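Local coordinates for protein polysaccharide Lyase Family 6 (Bacteroides cellulosilyticus, PDB 6QPS) that cleaves alginate as a mannuronic acid-specific lyase of polysaccharide lyase family 6, a calcium-binding enzyme from a human gut bacterium, at residues A[124-129]-A[184-189]; A[117-122]-A[164-169]. All coordinates share one frame; numbering follows the deposited sequence.

Contact 1: residues A[124-129]-A[184-189]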
ATOM      1  N   GLY A 124      13.080  10.642 -17.523  1.00 11.92           N
ATOM      2  CA  GLY A 124      12.164  10.936 -18.613  1.00 12.12           C
ATOM      3  C   GLY A 124      11.948   9.794 -19.596  1.00 12.00           C
ATOM      4  O   GLY A 124      11.082   9.908 -20.476  1.00 12.14           O
ATOM      5  N   VAL A 125      12.691   8.706 -19.463  1.00 12.59           N
ATOM      6  CA  VAL A 125      12.592   7.553 -20.349  1.00 12.88           C
ATOM      7  C   VAL A 125      12.006   6.427 -19.513  1.00 11.06           C
ATOM      8  O   VAL A 125      12.703   5.833 -18.684  1.00 11.13           O
ATOM      9  CB  VAL A 125      13.957   7.148 -20.904  1.00 12.30           C
ATOM     10  CG1 VAL A 125      13.794   5.918 -21.791  1.00 13.96           C
ATOM     11  CG2 VAL A 125      14.609   8.302 -21.674  1.00 14.65           C
ATOM     12  N   TYR A 126      10.725   6.133 -19.706  1.00 10.76           N
ATOM     13  CA  TYR A 126       9.977   5.313 -18.767  1.00  9.87           C
ATOM     14  C   TYR A 126       9.618   3.934 -19.316  1.00 10.00           C
ATOM     15  O   TYR A 126       9.586   3.700 -20.522  1.00 12.13           O
ATOM     16  CB  TYR A 126       8.648   5.993 -18.353  1.00 14.86           C
ATOM     17  CG  TYR A 126       8.724   7.460 -17.994  1.00 12.46           C
ATOM     18  CD1 TYR A 126       9.458   7.902 -16.907  1.00 14.21           C
ATOM     19  CD2 TYR A 126       8.045   8.391 -18.724  1.00 12.10           C
ATOM     20  CE1 TYR A 126       9.522   9.257 -16.584  1.00 13.14           C
ATOM     21  CE2 TYR A 126       8.107   9.725 -18.415  1.00 14.21           C
ATOM     22  CZ  TYR A 126       8.851  10.149 -17.350  1.00 12.43           C
ATOM     23  OH  TYR A 126       8.899  11.507 -17.071  1.00 17.26           O
ATOM     24  N   ALA A 127       9.301   3.030 -18.396  1.00  8.81           N
ATOM     25  CA  ALA A 127       8.547   1.828 -18.735  1.00  9.25           C
ATOM     26  C   ALA A 127       7.067   2.163 -18.897  1.00  9.22           C
ATOM     27  O   ALA A 127       6.492   2.905 -18.093  1.00  9.78           O
ATOM     28  CB  ALA A 127       8.688   0.794 -17.615  1.00 11.26           C
ATOM     29  N   SER A 128       6.428   1.566 -19.901  1.00  9.96           N
ATOM     30  CA  SER A 128       4.972   1.569 -19.987  1.00 11.12           C
ATOM     31  C   SER A 128       4.496   0.180 -20.400  1.00  9.93           C
ATOM     32  O   SER A 128       5.175  -0.548 -21.123  1.00 10.37           O
ATOM     33  CB  SER A 128       4.434   2.644 -20.928  1.00 13.90           C
ATOM     34  OG  SER A 128       4.910   2.439 -22.238  1.00 15.82           O
ATOM     35  N   PHE A 129       3.334  -0.203 -19.892  1.00 10.29           N
ATOM     36  CA  PHE A 129       2.758  -1.519 -20.166  1.00 10.21           C
ATOM     37  C   PHE A 129       3.717  -2.649 -19.802  1.00 11.78           C
ATOM     38  O   PHE A 129       3.748  -3.695 -20.449  1.00 12.07           O
ATOM     39  CB  PHE A 129       2.267  -1.643 -21.612  1.00 13.35           C
ATOM     40  CG  PHE A 129       1.100  -0.764 -21.916  1.00 16.43           C
ATOM     41  CD1 PHE A 129       1.293   0.451 -22.523  1.00 16.95           C
ATOM     42  CD2 PHE A 129      -0.190  -1.148 -21.566  1.00 20.96           C
ATOM     43  CE1 PHE A 129       0.207   1.283 -22.798  1.00 24.24           C
ATOM     44  CE2 PHE A 129      -1.270  -0.318 -21.839  1.00 21.17           C
ATOM     45  CZ  PHE A 129      -1.059   0.886 -22.449  1.00 19.19           C
ATOM     46  N   TRP A 184       6.442   6.793  -8.063  1.00  8.95           N
ATOM     47  CA  TRP A 184       7.066   8.084  -8.295  1.00  9.28           C
ATOM     48  C   TRP A 184       6.257   8.894  -9.287  1.00  9.81           C
ATOM     49  O   TRP A 184       5.943   8.407 -10.376  1.00  8.98           O
ATOM     50  CB  TRP A 184       8.436   7.886  -8.925  1.00  9.47           C
ATOM     51  CG  TRP A 184       9.479   7.261  -8.031  1.00  8.58           C
ATOM     52  CD1 TRP A 184       9.766   5.936  -7.917  1.00  9.64           C
ATOM     53  CD2 TRP A 184      10.403   7.949  -7.170  1.00  8.88           C
ATOM     54  NE1 TRP A 184      10.807   5.745  -7.028  1.00  9.38           N
ATOM     55  CE2 TRP A 184      11.221   6.964  -6.567  1.00  9.43           C
ATOM     56  CE3 TRP A 184      10.622   9.294  -6.852  1.00 11.17           C
ATOM     57  CZ2 TRP A 184      12.226   7.286  -5.659  1.00 12.44           C
ATOM     58  CZ3 TRP A 184      11.631   9.605  -5.963  1.00 14.49           C
ATOM     59  CH2 TRP A 184      12.404   8.603  -5.361  1.00 13.46           C
ATOM     60  N   LEU A 185       5.935  10.128  -8.920  1.00  9.09           N
ATOM     61  CA  LEU A 185       5.218  11.049  -9.780  1.00  9.60           C
ATOM     62  C   LEU A 185       6.068  12.283 -10.049  1.00  8.92           C
ATOM     63  O   LEU A 185       6.852  12.732  -9.202  1.00 10.02           O
ATOM     64  CB  LEU A 185       3.926  11.511  -9.125  1.00  8.86           C
ATOM     65  CG  LEU A 185       3.055  10.442  -8.487  1.00 10.52           C
ATOM     66  CD1 LEU A 185       1.877  11.108  -7.756  1.00 11.09           C
ATOM     67  CD2 LEU A 185       2.533   9.429  -9.473  1.00  9.90           C
ATOM     68  N   SER A 186       5.919  12.838 -11.241  1.00 11.32           N
ATOM     69  CA  SER A 186       6.530  14.120 -11.547  1.00 11.09           C
ATOM     70  C   SER A 186       5.504  14.997 -12.238  1.00 13.10           C
ATOM     71  O   SER A 186       4.468  14.511 -12.696  1.00 12.70           O
ATOM     72  CB  SER A 186       7.724  13.958 -12.485  1.00 13.46           C
ATOM     73  OG  SER A 186       7.291  13.503 -13.752  1.00 15.06           O
ATOM     74  N   ALA A 187       5.838  16.287 -12.385  1.00 14.62           N
ATOM     75  CA  ALA A 187       4.893  17.238 -12.948  1.00 19.82           C
ATOM     76  C   ALA A 187       4.449  16.811 -14.335  1.00 20.13           C
ATOM     77  O   ALA A 187       3.297  17.041 -14.719  1.00 25.74           O
ATOM     78  CB  ALA A 187       5.522  18.634 -12.990  1.00 20.60           C
ATOM     79  N   ASP A 188       5.347  16.220 -15.120  1.00 17.32           N
ATOM     80  CA  ASP A 188       4.981  15.788 -16.463  1.00 26.78           C
ATOM     81  C   ASP A 188       4.720  14.276 -16.606  1.00 20.43           C
ATOM     82  O   ASP A 188       4.345  13.833 -17.699  1.00 18.53           O
ATOM     83  CB  ASP A 188       6.022  16.297 -17.471  1.00 33.57           C
ATOM     84  CG  ASP A 188       6.217  17.834 -17.403  1.00 39.02           C
ATOM     85  OD1 ASP A 188       7.383  18.290 -17.264  1.00 32.95           O
ATOM     86  OD2 ASP A 188       5.217  18.590 -17.490  1.00 34.00           O
ATOM     87  N   ASN A 189       4.872  13.465 -15.525  1.00 13.93           N
ATOM     88  CA  ASN A 189       4.507  12.043 -15.544  1.00 10.78           C
ATOM     89  C   ASN A 189       3.921  11.683 -14.180  1.00 10.04           C
ATOM     90  O   ASN A 189       4.588  11.123 -13.307  1.00  9.00           O
ATOM     91  CB  ASN A 189       5.713  11.173 -15.895  1.00 12.00           C
ATOM     92  CG  ASN A 189       5.424   9.695 -15.791  1.00 11.24           C
ATOM     93  OD1 ASN A 189       6.158   8.939 -15.160  1.00 12.12           O
ATOM     94  ND2 ASN A 189       4.329   9.265 -16.405  1.00 15.08           N
TER
HETATM   95  O   HOH W   1       9.777  12.808 -14.830  1.00 20.50           O

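Contact 2: residues A[117-122]-A[164-169]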
ATOM      1  N   ILE A 117      15.284  -1.771  -7.953  1.00 10.31           N
ATOM      2  CA  ILE A 117      14.572  -2.025  -9.213  1.00  9.79           C
ATOM      3  C   ILE A 117      13.739  -0.775  -9.518  1.00 10.26           C
ATOM      4  O   ILE A 117      12.919  -0.353  -8.688  1.00 10.73           O
ATOM      5  CB  ILE A 117      13.651  -3.257  -9.121  1.00 10.94           C
ATOM      6  CG1 ILE A 117      14.443  -4.508  -8.733  1.00 11.18           C
ATOM      7  CG2 ILE A 117      12.879  -3.456 -10.432  1.00 13.54           C
ATOM      8  CD1 ILE A 117      13.552  -5.739  -8.477  1.00 12.70           C
ATOM      9  N   ASP A 118      13.930  -0.193 -10.706  1.00 11.06           N
ATOM     10  CA  ASP A 118      13.322   1.088 -11.080  1.00 10.10           C
ATOM     11  C   ASP A 118      12.790   0.982 -12.506  1.00  9.50           C
ATOM     12  O   ASP A 118      13.455   0.420 -13.383  1.00 12.19           O
ATOM     13  CB  ASP A 118      14.365   2.212 -10.955  1.00 11.66           C
ATOM     14  CG  ASP A 118      13.765   3.598 -10.814  1.00 14.80           C
ATOM     15  OD1 ASP A 118      12.525   3.760 -10.779  1.00 12.18           O
ATOM     16  OD2 ASP A 118      14.581   4.544 -10.753  1.00 16.84           O
ATOM     17  N   PHE A 119      11.613   1.557 -12.729  1.00  9.36           N
ATOM     18  CA  PHE A 119      10.909   1.512 -14.020  1.00  9.42           C
ATOM     19  C   PHE A 119      11.191   2.756 -14.884  1.00  9.58           C
ATOM     20  O   PHE A 119      10.312   3.257 -15.609  1.00 10.09           O
ATOM     21  CB  PHE A 119       9.407   1.298 -13.789  1.00  9.97           C
ATOM     22  CG  PHE A 119       9.014  -0.156 -13.485  1.00 10.47           C
ATOM     23  CD1 PHE A 119       9.363  -0.763 -12.282  1.00 12.40           C
ATOM     24  CD2 PHE A 119       8.269  -0.907 -14.388  1.00 11.93           C
ATOM     25  CE1 PHE A 119       8.999  -2.089 -12.015  1.00 12.43           C
ATOM     26  CE2 PHE A 119       7.894  -2.237 -14.095  1.00 12.79           C
ATOM     27  CZ  PHE A 119       8.287  -2.815 -12.914  1.00 11.47           C
ATOM     28  N   GLN A 120      12.438   3.223 -14.848  1.00 10.05           N
ATOM     29  CA  GLN A 120      12.913   4.345 -15.639  1.00 11.82           C
ATOM     30  C   GLN A 120      14.382   4.105 -15.967  1.00 12.29           C
ATOM     31  O   GLN A 120      15.134   3.569 -15.143  1.00 12.20           O
ATOM     32  CB  GLN A 120      12.764   5.650 -14.833  1.00 14.61           C
ATOM     33  CG  GLN A 120      13.312   6.902 -15.478  1.00 15.58           C
ATOM     34  CD  GLN A 120      13.155   8.129 -14.603  1.00 12.62           C
ATOM     35  OE1 GLN A 120      12.461   9.067 -14.962  1.00 16.07           O
ATOM     36  NE2 GLN A 120      13.840   8.137 -13.466  1.00 15.15           N
ATOM     37  N   GLY A 121      14.782   4.486 -17.175  1.00 10.57           N
ATOM     38  CA  GLY A 121      16.182   4.548 -17.535  1.00 11.84           C
ATOM     39  C   GLY A 121      16.746   5.903 -17.183  1.00 12.53           C
ATOM     40  O   GLY A 121      16.718   6.300 -16.012  1.00 14.49           O
ATOM     41  N   GLU A 122      17.247   6.624 -18.179  1.00 13.55           N
ATOM     42  CA  GLU A 122      17.527   8.041 -17.988  1.00 13.32           C
ATOM     43  C   GLU A 122      16.243   8.741 -17.547  1.00 14.33           C
ATOM     44  O   GLU A 122      15.135   8.321 -17.891  1.00 13.29           O
ATOM     45  CB  GLU A 122      18.059   8.645 -19.285  1.00 15.78           C
ATOM     46  CG  GLU A 122      18.476  10.118 -19.186  1.00 15.01           C
ATOM     47  CD  GLU A 122      19.529  10.366 -18.104  1.00 16.48           C
ATOM     48  OE1 GLU A 122      19.131  10.628 -16.953  1.00 18.27           O
ATOM     49  OE2 GLU A 122      20.737  10.274 -18.406  1.00 19.96           O
ATOM     50  N   ASN A 164       1.830   0.332 -15.845  1.00  9.69           N
ATOM     51  CA  ASN A 164       2.632  -0.794 -15.391  1.00  8.99           C
ATOM     52  C   ASN A 164       1.868  -1.570 -14.322  1.00  8.08           C
ATOM     53  O   ASN A 164       0.860  -1.100 -13.783  1.00 10.07           O
ATOM     54  CB  ASN A 164       3.983  -0.298 -14.877  1.00  9.43           C
ATOM     55  CG  ASN A 164       4.806   0.354 -15.992  1.00  9.64           C
ATOM     56  OD1 ASN A 164       4.865  -0.160 -17.115  1.00  9.76           O
ATOM     57  ND2 ASN A 164       5.454   1.477 -15.685  1.00  9.96           N
ATOM     58  N   ARG A 165       2.325  -2.794 -14.067  1.00  8.11           N
ATOM     59  CA  ARG A 165       1.622  -3.708 -13.177  1.00  9.30           C
ATOM     60  C   ARG A 165       2.605  -4.517 -12.341  1.00  8.52           C
ATOM     61  O   ARG A 165       3.585  -5.063 -12.863  1.00  9.14           O
ATOM     62  CB  ARG A 165       0.709  -4.655 -13.979  1.00  9.29           C
ATOM     63  CG  ARG A 165      -0.135  -5.626 -13.116  1.00  9.22           C
ATOM     64  CD  ARG A 165      -1.133  -6.395 -13.997  1.00 10.58           C
ATOM     65  NE  ARG A 165      -1.876  -7.337 -13.164  1.00 10.04           N
ATOM     66  CZ  ARG A 165      -2.323  -8.522 -13.551  1.00  9.81           C
ATOM     67  NH1 ARG A 165      -2.151  -8.925 -14.799  1.00 12.05           N
ATOM     68  NH2 ARG A 165      -2.910  -9.323 -12.666  1.00 12.07           N
ATOM     69  N   ILE A 166       2.332  -4.586 -11.040  0.81  8.09           N
ATOM     70  CA  ILE A 166       3.018  -5.475 -10.102  0.81  9.06           C
ATOM     71  C   ILE A 166       1.955  -6.430  -9.549  0.81  7.52           C
ATOM     72  O   ILE A 166       1.017  -5.979  -8.880  0.81  8.21           O
ATOM     73  CB  ILE A 166       3.643  -4.686  -8.935  0.81  8.84           C
ATOM     74  CG1 ILE A 166       4.521  -3.524  -9.429  0.81  9.80           C
ATOM     75  CG2 ILE A 166       4.420  -5.623  -8.003  0.81  8.67           C
ATOM     76  CD1 ILE A 166       5.721  -3.920 -10.216  0.81 10.47           C
ATOM     77  N   ASP A 167       2.103  -7.730  -9.786  1.00  8.25           N
ATOM     78  CA  ASP A 167       1.055  -8.659  -9.371  1.00  7.45           C
ATOM     79  C   ASP A 167       1.587 -10.042  -9.002  1.00  9.12           C
ATOM     80  O   ASP A 167       2.580 -10.540  -9.549  1.00  9.51           O
ATOM     81  CB  ASP A 167      -0.050  -8.789 -10.452  1.00  9.07           C
ATOM     82  CG  ASP A 167       0.453  -9.508 -11.709  1.00 10.09           C
ATOM     83  OD1 ASP A 167       1.067  -8.843 -12.569  1.00 10.42           O
ATOM     84  OD2 ASP A 167       0.295 -10.761 -11.825  1.00 10.45           O
ATOM     85  N   HIS A 168       0.867 -10.684  -8.086  1.00  8.65           N
ATOM     86  CA  HIS A 168       1.182 -12.056  -7.680  1.00  8.30           C
ATOM     87  C   HIS A 168       2.624 -12.199  -7.198  1.00  9.56           C
ATOM     88  O   HIS A 168       3.235 -13.259  -7.340  1.00 10.85           O
ATOM     89  CB  HIS A 168       0.831 -13.067  -8.772  1.00  8.46           C
ATOM     90  CG  HIS A 168      -0.627 -13.079  -9.123  1.00  9.65           C
ATOM     91  ND1 HIS A 168      -1.153 -12.320 -10.144  1.00 10.95           N
ATOM     92  CD2 HIS A 168      -1.673 -13.759  -8.581  1.00  9.45           C
ATOM     93  CE1 HIS A 168      -2.458 -12.529 -10.216  1.00 10.27           C
ATOM     94  NE2 HIS A 168      -2.800 -13.395  -9.281  1.00 10.98           N
ATOM     95  N   CYS A 169       3.153 -11.166  -6.544  1.00  9.34           N
ATOM     96  CA  CYS A 169       4.503 -11.174  -5.983  1.00  8.59           C
ATOM     97  C   CYS A 169       4.457 -11.316  -4.463  1.00  9.09           C
ATOM     98  O   CYS A 169       3.413 -11.145  -3.830  1.00 10.59           O
ATOM     99  CB  CYS A 169       5.242  -9.886  -6.358  1.00 10.18           C
ATOM    100  SG  CYS A 169       5.673  -9.705  -8.120  1.00 10.02           S
TER

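Contact 1: residues A[124-129]-A[184-189]
With CG of Tyr126 anti to its own carbonyl carbon (chi1 -46°) and CG of Asn189 anti to its backbone nitrogen (chi1 174°), two flat side chains reach toward each other from opposite directions and stack. The phenol ring and the carboxamide are 26° from parallel. The amide oxygen comes in over the middle of the ring, OD1 of Asn189 standing 3.6 Å above the plane of Tyr126, while the aliphatic part of the asparagine lies over the phenol end, where CB of Asn189 is 3.4 Å from OH of Tyr126. The other face of the same ring is met near its rim by the carbonyl oxygen of Gly124, so that the phenol is held between an amide and a peptide group. OD1 of Asn189 is itself satisfied by the backbone N-H of Gly161, which helps to fix the rotation of the amide above the ring.

A second link is made through solvent. A water lying in the ring plane at its edge is hydrogen-bonded to OH of Tyr126 at 2.7 Å. The same water is hydrogen-bonded to OG of Ser186 at 2.8 Å. OH of Tyr126 and OG of Ser186 are themselves 4.2 Å apart. The serine belongs to the type I beta turn 186-189, closed by backbone bonds in both directions between Ser186 and Asn189; OG of Ser186 also takes a weak bond from N of Asn189.

The example illustrates how loops two turns apart along a parallel beta-helix, with the loop of Gly161 belonging to the turn between them, can be joined at the surface by an aromatic side chain helped by one water. Tyr126 precedes strand 127-128 and bonds through its backbone to Gly96, whereas the turn 186-189 belongs to the loop running from strand 181-183 to strand 195-197.

Contact 2: residues A[117-122]-A[164-169]
Inside the right-handed parallel beta-helix characteristic of the chondroitinase B-like lyases, side chains from successive parts of the chain fill a common interior, and this contact is a small sample of that filling. Phe119, just past the end of strand 115-118, faces Asn164, just before strand 165-167, and Ile166 within it, and all three are buried. Two ring atoms do the touching, CD2 against the asparagine and CZ against the isoleucine, and both partners approach obliquely. The Asn164 amide is already committed to backbone, its ND2 to the carbonyl of Ala127 and its OD1 to N of Cys130, so the phenylalanine packs against a group whose polar atoms are satisfied. In one of two modelled conformers of Ile166, with chi1 -52° and chi2 -64°, its CD1 comes to lie beside CZ of Phe119 at 3.9 Å; this apolar link is therefore the less certain of the two. A leucine in place of Phe119 would probably leave a gap beside Ile166 and deprive the Asn164 amide of its aromatic neighbour. Around them, Ile94 and Cys130 also touch the phenylalanine, and Met132 of strand 131-138 packs on Ile166. Phe119 and Asn164 run alongside in opposite senses, ring and amide planes 43° apart, and CD2 of Phe119 lies 3.9 Å from ND2 of Asn164.

Overall arrangement
From the N terminus the chain passes 117-122, then 124-129, then 164-169 and finally 184-189, so the two contacts cross: contact 2 closes the loop from 122 to 164, and contact 1 opens within it and closes beyond, at 184. Their centres are about 11 Å apart, on the same side of the molecule. They are joined directly, since N of Ala127 probably bonds to O of Phe119, and the same alanine also reaches Asn164. Segment 124-129 thus connects a buried contact in the beta-helix interior with a water-bridged one at its surface, tying strands 115-118, 127-128 and 165-167 to the loop after strand 181-183.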